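Local structure of ubiquitin-conjugating enzyme E2-21 kDa (Pichia angusta, 5NL8) at residues K12-R15 against A16-E20; T134-S137 against A138-I142; C165-T168 against T169-K172. The protein probably works as a peroxisomal E2 enzyme, taking ubiquitin from E1 as a cysteine thioester and passing it to other proteins. All blocks are in the same frame, centred on the assembly; numbering follows the deposited sequence.

Contact 1 of 3, residues K12-R15 against A16-E20; sequences KEYR and AVKKE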
# COMPACT_ATOMS: atom_id res chain seq x y z
N LYS A 12 -12.09 -9.08 -14.68
CA LYS A 12 -12.31 -7.90 -15.51
C LYS A 12 -11.57 -6.69 -14.94
O LYS A 12 -10.91 -5.95 -15.67
CB LYS A 12 -13.80 -7.59 -15.64
CG LYS A 12 -14.13 -6.59 -16.73
CD LYS A 12 -15.61 -6.59 -17.05
CE LYS A 12 -16.09 -7.99 -17.41
NZ LYS A 12 -15.92 -8.27 -18.86
N GLU A 13 -11.68 -6.50 -13.63
CA GLU A 13 -10.99 -5.38 -12.97
C GLU A 13 -9.47 -5.49 -13.10
O GLU A 13 -8.78 -4.50 -13.38
CB GLU A 13 -11.38 -5.31 -11.49
CG GLU A 13 -12.86 -5.05 -11.25
CD GLU A 13 -13.21 -5.04 -9.77
OE1 GLU A 13 -12.28 -4.93 -8.94
OE2 GLU A 13 -14.40 -5.16 -9.44
N TYR A 14 -8.97 -6.71 -12.90
CA TYR A 14 -7.53 -6.98 -13.02
C TYR A 14 -7.03 -6.62 -14.41
O TYR A 14 -6.01 -5.93 -14.56
CB TYR A 14 -7.24 -8.45 -12.71
CG TYR A 14 -5.80 -8.87 -12.91
CD1 TYR A 14 -4.74 -8.06 -12.52
CD2 TYR A 14 -5.49 -10.10 -13.48
CE1 TYR A 14 -3.43 -8.45 -12.70
CE2 TYR A 14 -4.18 -10.51 -13.66
CZ TYR A 14 -3.15 -9.67 -13.27
OH TYR A 14 -1.84 -10.07 -13.46
N ARG A 15 -7.74 -7.09 -15.44
CA ARG A 15 -7.37 -6.79 -16.82
C ARG A 15 -7.46 -5.30 -17.10
O ARG A 15 -6.63 -4.74 -17.82
CB ARG A 15 -8.27 -7.57 -17.78
CG ARG A 15 -8.15 -9.08 -17.68
CD ARG A 15 -8.82 -9.78 -18.85
NE ARG A 15 -8.14 -9.48 -20.11
CZ ARG A 15 -8.54 -8.55 -20.98
NH1 ARG A 15 -9.63 -7.82 -20.73
NH2 ARG A 15 -7.86 -8.35 -22.10
N ALA A 16 -8.46 -4.64 -16.52
CA ALA A 16 -8.61 -3.20 -16.66
C ALA A 16 -7.38 -2.48 -16.14
O ALA A 16 -6.89 -1.54 -16.77
CB ALA A 16 -9.86 -2.72 -15.95
N VAL A 17 -6.86 -2.92 -15.00
CA VAL A 17 -5.64 -2.33 -14.43
C VAL A 17 -4.40 -2.65 -15.28
O VAL A 17 -3.57 -1.76 -15.53
CB VAL A 17 -5.41 -2.81 -12.98
CG1 VAL A 17 -4.00 -2.49 -12.52
CG2 VAL A 17 -6.44 -2.19 -12.05
N LYS A 18 -4.28 -3.90 -15.71
CA LYS A 18 -3.17 -4.33 -16.57
C LYS A 18 -3.07 -3.52 -17.86
O LYS A 18 -1.97 -3.17 -18.30
CB LYS A 18 -3.29 -5.81 -16.93
CG LYS A 18 -2.99 -6.77 -15.80
CD LYS A 18 -3.07 -8.21 -16.29
CE LYS A 18 -1.91 -8.56 -17.20
NZ LYS A 18 -1.95 -9.98 -17.64
N LYS A 19 -4.22 -3.24 -18.46
CA LYS A 19 -4.26 -2.47 -19.70
C LYS A 19 -3.70 -1.07 -19.50
O LYS A 19 -2.88 -0.59 -20.28
CB LYS A 19 -5.70 -2.39 -20.23
CG LYS A 19 -6.05 -1.10 -20.96
CD LYS A 19 -5.43 -1.03 -22.35
CE LYS A 19 -5.88 0.23 -23.09
NZ LYS A 19 -4.73 0.97 -23.69
N GLU A 20 -4.14 -0.42 -18.43
CA GLU A 20 -3.70 0.94 -18.12
C GLU A 20 -2.23 0.96 -17.75
O GLU A 20 -1.54 1.95 -18.02
CB GLU A 20 -4.54 1.52 -16.98
CG GLU A 20 -6.04 1.52 -17.25
CD GLU A 20 -6.46 2.58 -18.25
OE1 GLU A 20 -6.00 3.74 -18.12
OE2 GLU A 20 -7.24 2.26 -19.18
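Tyr14 and Lys18, one helical turn apart, meet through ring and aliphatic chain: Lys18 CD lies over one face of the phenol, 3.6 Å from the ring centroid, in a CH-pi contact. The methylene stands 23° off the ring normal, displaced toward the rim, and so its closest ring atom is Tyr14 CZ at 3.4 Å. One step back along the lysine, Lys18 CG rests 3.6 Å from Tyr14 CE1. The tyrosine offers this face because its CG is anti to the backbone N (chi1 175°), which swings the ring out alongside the next turn. Beneath the side chains the same two residues share a backbone bond, Lys18 N to Tyr14 O at 2.9 Å. It is one rung of the i to i+4 ladder of helix 6-21, the N-terminal helix of the UBC fold, which packs beside the antiparallel sheet. Replacing Tyr14 with an alanine would probably leave the Lys18 methylenes without the face they lie on and open a gap beside strand 33-38. That strand meets the ring through Leu36, His37 and Pro38, while Trp46 stacks edge-to-face with it. Val17 faces the sheet too, touching Leu36, and its CG2 also sits 3.5 Å from Glu13 O, the carbonyl that accepts the Val17 N-H. Glu13 sends its buried carboxylate away from this turn: OE2 makes a salt bridge to Arg9, while OE1 is gripped by Leu135 N and Tyr73 OH and more weakly by Thr134 OG1. With an N-H from the first turn of another helix among its partners, the carboxylate is likely to be favoured as an anion.

Contact 2 of 3, residues T134-S137 against A138-I142; sequences TLQS and ALVAI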
# COMPACT_ATOMS: atom_id res chain seq x y z
N THR A 134 -13.88 -0.41 -7.19
CA THR A 134 -13.09 -1.47 -7.79
C THR A 134 -11.80 -1.68 -7.01
O THR A 134 -11.55 -1.01 -6.01
CB THR A 134 -12.75 -1.16 -9.25
OG1 THR A 134 -11.92 -2.20 -9.79
CG2 THR A 134 -11.99 0.15 -9.34
N LEU A 135 -10.98 -2.62 -7.48
CA LEU A 135 -9.65 -2.83 -6.89
C LEU A 135 -8.79 -1.59 -7.07
O LEU A 135 -8.08 -1.16 -6.15
CB LEU A 135 -8.97 -4.04 -7.53
CG LEU A 135 -9.55 -5.42 -7.25
CD1 LEU A 135 -8.82 -6.49 -8.04
CD2 LEU A 135 -9.50 -5.72 -5.76
N GLN A 136 -8.86 -1.02 -8.27
CA GLN A 136 -8.10 0.17 -8.61
C GLN A 136 -8.42 1.32 -7.65
O GLN A 136 -7.51 1.99 -7.15
CB GLN A 136 -8.38 0.60 -10.05
CG GLN A 136 -7.57 1.80 -10.50
CD GLN A 136 -7.91 2.24 -11.91
OE1 GLN A 136 -8.51 1.49 -12.67
NE2 GLN A 136 -7.53 3.47 -12.26
N SER A 137 -9.70 1.52 -7.38
CA SER A 137 -10.12 2.61 -6.51
C SER A 137 -9.64 2.38 -5.08
O SER A 137 -9.33 3.33 -4.37
CB SER A 137 -11.64 2.79 -6.55
OG SER A 137 -12.31 1.55 -6.36
N ALA A 138 -9.55 1.12 -4.67
CA ALA A 138 -9.04 0.80 -3.34
C ALA A 138 -7.55 1.13 -3.24
O ALA A 138 -7.10 1.77 -2.27
CB ALA A 138 -9.29 -0.66 -3.02
N LEU A 139 -6.79 0.72 -4.25
CA LEU A 139 -5.36 1.05 -4.28
C LEU A 139 -5.14 2.56 -4.23
O LEU A 139 -4.36 3.08 -3.41
CB LEU A 139 -4.71 0.45 -5.54
CG LEU A 139 -4.66 -1.08 -5.59
CD1 LEU A 139 -4.06 -1.59 -6.90
CD2 LEU A 139 -3.90 -1.64 -4.40
N VAL A 140 -5.86 3.27 -5.10
CA VAL A 140 -5.81 4.73 -5.14
C VAL A 140 -6.14 5.32 -3.77
O VAL A 140 -5.49 6.26 -3.31
CB VAL A 140 -6.78 5.29 -6.20
CG1 VAL A 140 -6.93 6.80 -6.06
CG2 VAL A 140 -6.30 4.93 -7.60
N ALA A 141 -7.14 4.74 -3.10
CA ALA A 141 -7.54 5.17 -1.77
C ALA A 141 -6.40 5.04 -0.76
O ALA A 141 -6.24 5.89 0.12
CB ALA A 141 -8.74 4.37 -1.29
N ILE A 142 -5.62 3.97 -0.88
CA ILE A 142 -4.49 3.79 0.04
C ILE A 142 -3.35 4.78 -0.24
O ILE A 142 -2.74 5.34 0.70
CB ILE A 142 -3.96 2.35 -0.01
CG1 ILE A 142 -4.87 1.45 0.81
CG2 ILE A 142 -2.55 2.27 0.54
CD1 ILE A 142 -5.15 0.15 0.13
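Ser137 is held at both ends: its carbonyl O accepts the N-H of Ala141 at 2.9 Å, one turn on, and its OG takes the N-H of Thr134, the N-cap residue of helix 135-147, at 2.6 Å. The second bond is the half of a capping box in which the side chain of the third helical residue receives the N-cap N-H; the threonine hydroxyl goes weakly to Glu13 OE1 instead. This cap starts the helix that lies across the four-stranded antiparallel sheet of the UBC fold. Ser137 can reach back this way because its OG sits between the backbone N and the carbonyl carbon (chi1 49°), a crowded position that turns the hydroxyl toward the cap. Thr134 O is taken by Ala138 N at 3.2 Å. One residue on, Leu139 N bonds Leu135 O, and Val140 N meets Gln136 O almost straight, at an N-H...O angle of 174°. The side chains of the second turn lean on these same carbonyls. Leu139 CG lies 3.5 Å from Leu135 O, and its chain goes on to pack against Ile33 and Ala48 of the sheet. Ile142, a turn further along, continues that buried face onto Ile50, Ile80 and Phe82. Gln136 and Val140 keep to a more exposed flank, where both touch Ile33; their side chains come no nearer than 4.5 Å, Gln136 CG to Val140 CG2. The tightest of the side-chain contacts is with backbone: Val140 CG2, anti to its own carbonyl carbon, sits 3.2 Å from Gln136 O.

Contact 3 of 3, residues C165-T168 against T169-K172; sequences CDDT and TAYK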
# COMPACT_ATOMS: atom_id res chain seq x y z
N CYS A 165 0.26 16.91 17.22
CA CYS A 165 1.02 18.04 17.76
C CYS A 165 1.59 18.89 16.65
O CYS A 165 2.34 19.83 16.90
CB CYS A 165 2.15 17.55 18.66
SG CYS A 165 1.63 16.59 20.09
N ASP A 166 1.24 18.54 15.41
CA ASP A 166 1.73 19.22 14.21
C ASP A 166 3.26 19.36 14.21
O ASP A 166 3.79 20.43 13.89
CB ASP A 166 1.07 20.58 14.07
CG ASP A 166 0.95 21.03 12.62
OD1 ASP A 166 0.10 20.48 11.90
OD2 ASP A 166 1.72 21.93 12.22
N ASP A 167 3.95 18.29 14.59
CA ASP A 167 5.41 18.24 14.50
C ASP A 167 5.81 17.60 13.17
O ASP A 167 6.17 16.43 13.12
CB ASP A 167 6.00 17.46 15.68
CG ASP A 167 7.48 17.73 15.88
OD1 ASP A 167 8.15 18.16 14.91
OD2 ASP A 167 7.97 17.53 17.01
N THR A 168 5.75 18.39 12.11
CA THR A 168 5.94 17.91 10.74
C THR A 168 7.34 17.38 10.47
O THR A 168 7.53 16.39 9.76
CB THR A 168 5.64 19.03 9.73
OG1 THR A 168 4.46 19.74 10.12
CG2 THR A 168 5.43 18.44 8.34
N THR A 169 8.33 18.07 11.02
CA THR A 169 9.72 17.76 10.77
C THR A 169 10.10 16.39 11.31
O THR A 169 10.80 15.62 10.65
CB THR A 169 10.65 18.82 11.39
OG1 THR A 169 10.29 20.12 10.90
CG2 THR A 169 12.10 18.54 11.03
N ALA A 170 9.63 16.07 12.52
CA ALA A 170 9.95 14.79 13.14
C ALA A 170 9.30 13.63 12.39
O ALA A 170 9.91 12.58 12.17
CB ALA A 170 9.52 14.79 14.60
N TYR A 171 8.05 13.84 11.99
CA TYR A 171 7.29 12.93 11.15
C TYR A 171 8.07 12.59 9.87
O TYR A 171 8.41 11.42 9.61
CB TYR A 171 5.94 13.57 10.81
CG TYR A 171 4.88 12.69 10.21
CD1 TYR A 171 4.82 12.46 8.85
CD2 TYR A 171 3.88 12.13 11.01
CE1 TYR A 171 3.83 11.67 8.29
CE2 TYR A 171 2.89 11.34 10.47
CZ TYR A 171 2.87 11.11 9.11
OH TYR A 171 1.88 10.32 8.56
N LYS A 172 8.36 13.63 9.10
CA LYS A 172 9.11 13.51 7.86
C LYS A 172 10.45 12.80 8.06
O LYS A 172 10.80 11.90 7.30
CB LYS A 172 9.36 14.89 7.24
CG LYS A 172 8.17 15.47 6.48
CD LYS A 172 8.46 16.90 6.04
CE LYS A 172 7.23 17.58 5.45
NZ LYS A 172 6.55 16.73 4.43
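Lys172 runs back along Thr168, the two side chains lying side by side and pointing the same way. Its CB starts 3.5 Å from Thr168 O, the carbonyl that also accepts the Lys172 N-H at 3.0 Å, in a nearly straight bond (174°). CG stays at the same carbonyl oxygen, and CD, 4.1 Å from Thr168 CG2, passes from the carbonyl to the methyl. CE lies closer, 3.5 Å from Thr168 CG2, a methyl placed there by standing anti to its backbone N, and the chain then bends at chi4 (-49°) to end in NZ. These residues form the first turn of helix 168-181, in the C-terminal helical part of the UBC fold. The preceding helix 157-164 ends in a Schellman motif at Asp166, whose phi is positive, and the very next residue, Asp167, is the N-cap of the new helix. Asp167 turns its carboxylate over the opening turn, with OD1 3.7 Å from Ala170 CB, while its carbonyl O receives a weak bond from Tyr171 N. Tyr171 points its ring into the protein, among Pro57, Pro111, Pro149 and Met159.

In the fold
From the N terminus the three contacts come in series, none nested in or crossing another, and none closes a long loop; each is local, its bonds spanning single helical turns. Contact 1 lies within helix 6-21. The chain then builds the four-stranded sheet and passes Cys121, the probable thioester residue, before contact 2 opens helix 135-147. These two touch: besides the polar link from Glu13, Val17 CG2 packs 3.9 Å from Gln136 CB, so the N-terminal helix is joined to the start of the helix across the sheet. Contact 3, where helix 157-164 gives way to helix 168-181, stands apart, its nearest atoms about 10 Å from contact 2 and about 25 Å from contact 1.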